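Local coordinates for protein putative monooxygenase (Fusobacterium nucleatum subsp. nucleatum, PDB 3MCS) that probably acts as a monooxygenase, as a member of the antibiotic biosynthesis monooxygenase family, at residues 128-133 and 191-196. Residues are numbered along the deposited sequence; the frame is centred on the assembly and turned at random.
Sequences KEFAEI and KDMIAG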
loop_
_atom_site.group_PDB
_atom_site.type_symbol
_atom_site.label_atom_id
_atom_site.label_comp_id
_atom_site.label_asym_id
_atom_site.label_seq_id
_atom_site.Cartn_x
_atom_site.Cartn_y
_atom_site.Cartn_z
ATOM N N LYS A 128 15.487 -7.159 -14.605
ATOM C CA LYS A 128 15.793 -5.942 -15.365
ATOM C C LYS A 128 14.645 -5.641 -16.334
ATOM O O LYS A 128 13.982 -4.598 -16.229
ATOM C CB LYS A 128 17.124 -6.061 -16.148
ATOM C CG LYS A 128 18.384 -6.171 -15.282
ATOM N N GLU A 129 14.392 -6.579 -17.245
ATOM C CA GLU A 129 13.353 -6.402 -18.267
ATOM C C GLU A 129 11.966 -6.127 -17.676
ATOM O O GLU A 129 11.227 -5.297 -18.205
ATOM C CB GLU A 129 13.286 -7.618 -19.200
ATOM C CG GLU A 129 12.246 -7.481 -20.327
ATOM C CD GLU A 129 12.249 -8.658 -21.319
ATOM O OE1 GLU A 129 12.873 -9.710 -21.037
ATOM O OE2 GLU A 129 11.616 -8.517 -22.392
ATOM N N PHE A 130 11.623 -6.833 -16.598
ATOM C CA PHE A 130 10.315 -6.705 -15.947
ATOM C C PHE A 130 10.123 -5.344 -15.314
ATOM O O PHE A 130 9.038 -4.771 -15.374
ATOM C CB PHE A 130 10.171 -7.781 -14.871
ATOM C CG PHE A 130 8.889 -7.702 -14.088
ATOM C CD1 PHE A 130 8.784 -6.869 -12.998
ATOM C CD2 PHE A 130 7.799 -8.493 -14.427
ATOM C CE1 PHE A 130 7.586 -6.798 -12.261
ATOM C CE2 PHE A 130 6.614 -8.438 -13.691
ATOM C CZ PHE A 130 6.509 -7.584 -12.604
ATOM N N ALA A 131 11.186 -4.836 -14.697
ATOM C CA ALA A 131 11.132 -3.546 -14.017
ATOM C C ALA A 131 10.620 -2.472 -14.964
ATOM O O ALA A 131 9.688 -1.749 -14.657
ATOM C CB ALA A 131 12.510 -3.166 -13.453
ATOM N N GLU A 132 11.199 -2.389 -16.144
ATOM C CA GLU A 132 10.765 -1.368 -17.081
ATOM C C GLU A 132 9.329 -1.614 -17.535
ATOM O O GLU A 132 8.589 -0.653 -17.767
ATOM C CB GLU A 132 11.744 -1.276 -18.270
ATOM C CG GLU A 132 13.174 -0.844 -17.829
ATOM C CD GLU A 132 13.194 0.528 -17.110
ATOM O OE1 GLU A 132 12.882 1.551 -17.775
ATOM O OE2 GLU A 132 13.533 0.585 -15.892
ATOM N N ILE A 133 8.935 -2.885 -17.629
ATOM C CA ILE A 133 7.583 -3.228 -18.054
ATOM C C ILE A 133 6.532 -2.789 -17.030
ATOM O O ILE A 133 5.599 -2.058 -17.353
ATOM C CB ILE A 133 7.429 -4.738 -18.356
ATOM C CG1 ILE A 133 8.270 -5.120 -19.600
ATOM C CG2 ILE A 133 5.973 -5.069 -18.577
ATOM C CD1 ILE A 133 8.326 -6.625 -19.944
ATOM N N LYS A 191 4.064 -13.595 -17.912
ATOM C CA LYS A 191 3.667 -14.876 -17.301
ATOM C C LYS A 191 4.841 -15.735 -16.833
ATOM O O LYS A 191 4.881 -16.160 -15.672
ATOM C CB LYS A 191 2.794 -15.697 -18.276
ATOM N N ASP A 192 5.798 -15.968 -17.725
ATOM C CA ASP A 192 6.935 -16.851 -17.424
ATOM C C ASP A 192 8.076 -16.142 -16.700
ATOM O O ASP A 192 9.080 -16.772 -16.367
ATOM C CB ASP A 192 7.446 -17.514 -18.713
ATOM C CG ASP A 192 6.381 -18.380 -19.379
ATOM O OD1 ASP A 192 5.674 -19.128 -18.653
ATOM O OD2 ASP A 192 6.252 -18.316 -20.626
HETATM N N MSE A 193 7.939 -14.839 -16.471
HETATM C CA MSE A 193 8.955 -14.094 -15.751
HETATM C C MSE A 193 8.698 -14.134 -14.255
HETATM O O MSE A 193 9.592 -13.847 -13.464
HETATM C CB MSE A 193 8.964 -12.635 -16.174
HETATM C CG MSE A 193 9.182 -12.383 -17.634
HETATM SE SE MSE A 193 9.330 -10.478 -17.896
HETATM C CE MSE A 193 9.496 -10.487 -19.829
ATOM N N ILE A 194 7.478 -14.493 -13.871
ATOM C CA ILE A 194 7.069 -14.492 -12.467
ATOM C C ILE A 194 7.186 -15.843 -11.764
ATOM O O ILE A 194 6.827 -16.873 -12.340
ATOM C CB ILE A 194 5.607 -14.021 -12.360
ATOM C CG1 ILE A 194 5.527 -12.563 -12.820
ATOM C CG2 ILE A 194 5.085 -14.189 -10.927
ATOM C CD1 ILE A 194 4.106 -12.003 -12.974
ATOM N N ALA A 195 7.650 -15.804 -10.508
ATOM C CA ALA A 195 7.820 -16.992 -9.663
ATOM C C ALA A 195 6.618 -17.225 -8.777
ATOM O O ALA A 195 6.318 -18.361 -8.419
ATOM C CB ALA A 195 9.075 -16.855 -8.783
ATOM N N GLY A 196 5.939 -16.151 -8.409
ATOM C CA GLY A 196 4.792 -16.256 -7.523
ATOM C C GLY A 196 4.064 -14.931 -7.420
ATOM O O GLY A 196 4.656 -13.865 -7.656
#
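Met193, a selenomethionine in this crystal, reaches Glu129, Phe130 and Ile133 by an extended side chain: CG lies beside its own backbone N (chi1 -58°), and the next two torsions are both close to 180°. In Phe130 the first torsion of 177° sets CG anti to the backbone N. The chain of Met193 runs straight to the first turns of helix 127-143. Its SE lies 4.1 Å from CB of Phe130, at the edge of the ring and near its plane. The terminal CE meets two residues one helical turn apart. It lies 3.6 Å from CD of Glu129, at its carboxylate group, and 4.0 Å from CD1 of Ile133. Both of these side chains cross Met193 at about a right angle. CE2 of Phe130 also comes within 4.4 Å of CG1 of Ile194, which approaches the ring obliquely. No hydrogen bond joins the two segments; the Phe130, Ile133 and Ile194 contacts are apolar, and the methyl of Met193 also packs on the Glu129 carboxylate. Phe130 is buried and also meets the ring of Trp162, while Ile133 extends the packing to Tyr186, Gln189 and Thr190 of helix 181-190. Glu129 lies on the exposed side. The backbone of Met193 is hydrogen-bonded to Lys123, just after strand 114-122, and Asp192 O accepts a bond from Lys123 NZ. Further along, Ala195 and Gly196 both face Asp121 in a classic beta bulge. The contact thus joins the start of helix 127-143 to the link between helix 181-190 and strand 194-209. It lies at the periphery of an antiparallel sheet flanked by helices, an arrangement consistent with the ferredoxin-like alpha/beta fold of the dimeric alpha-beta barrel superfamily.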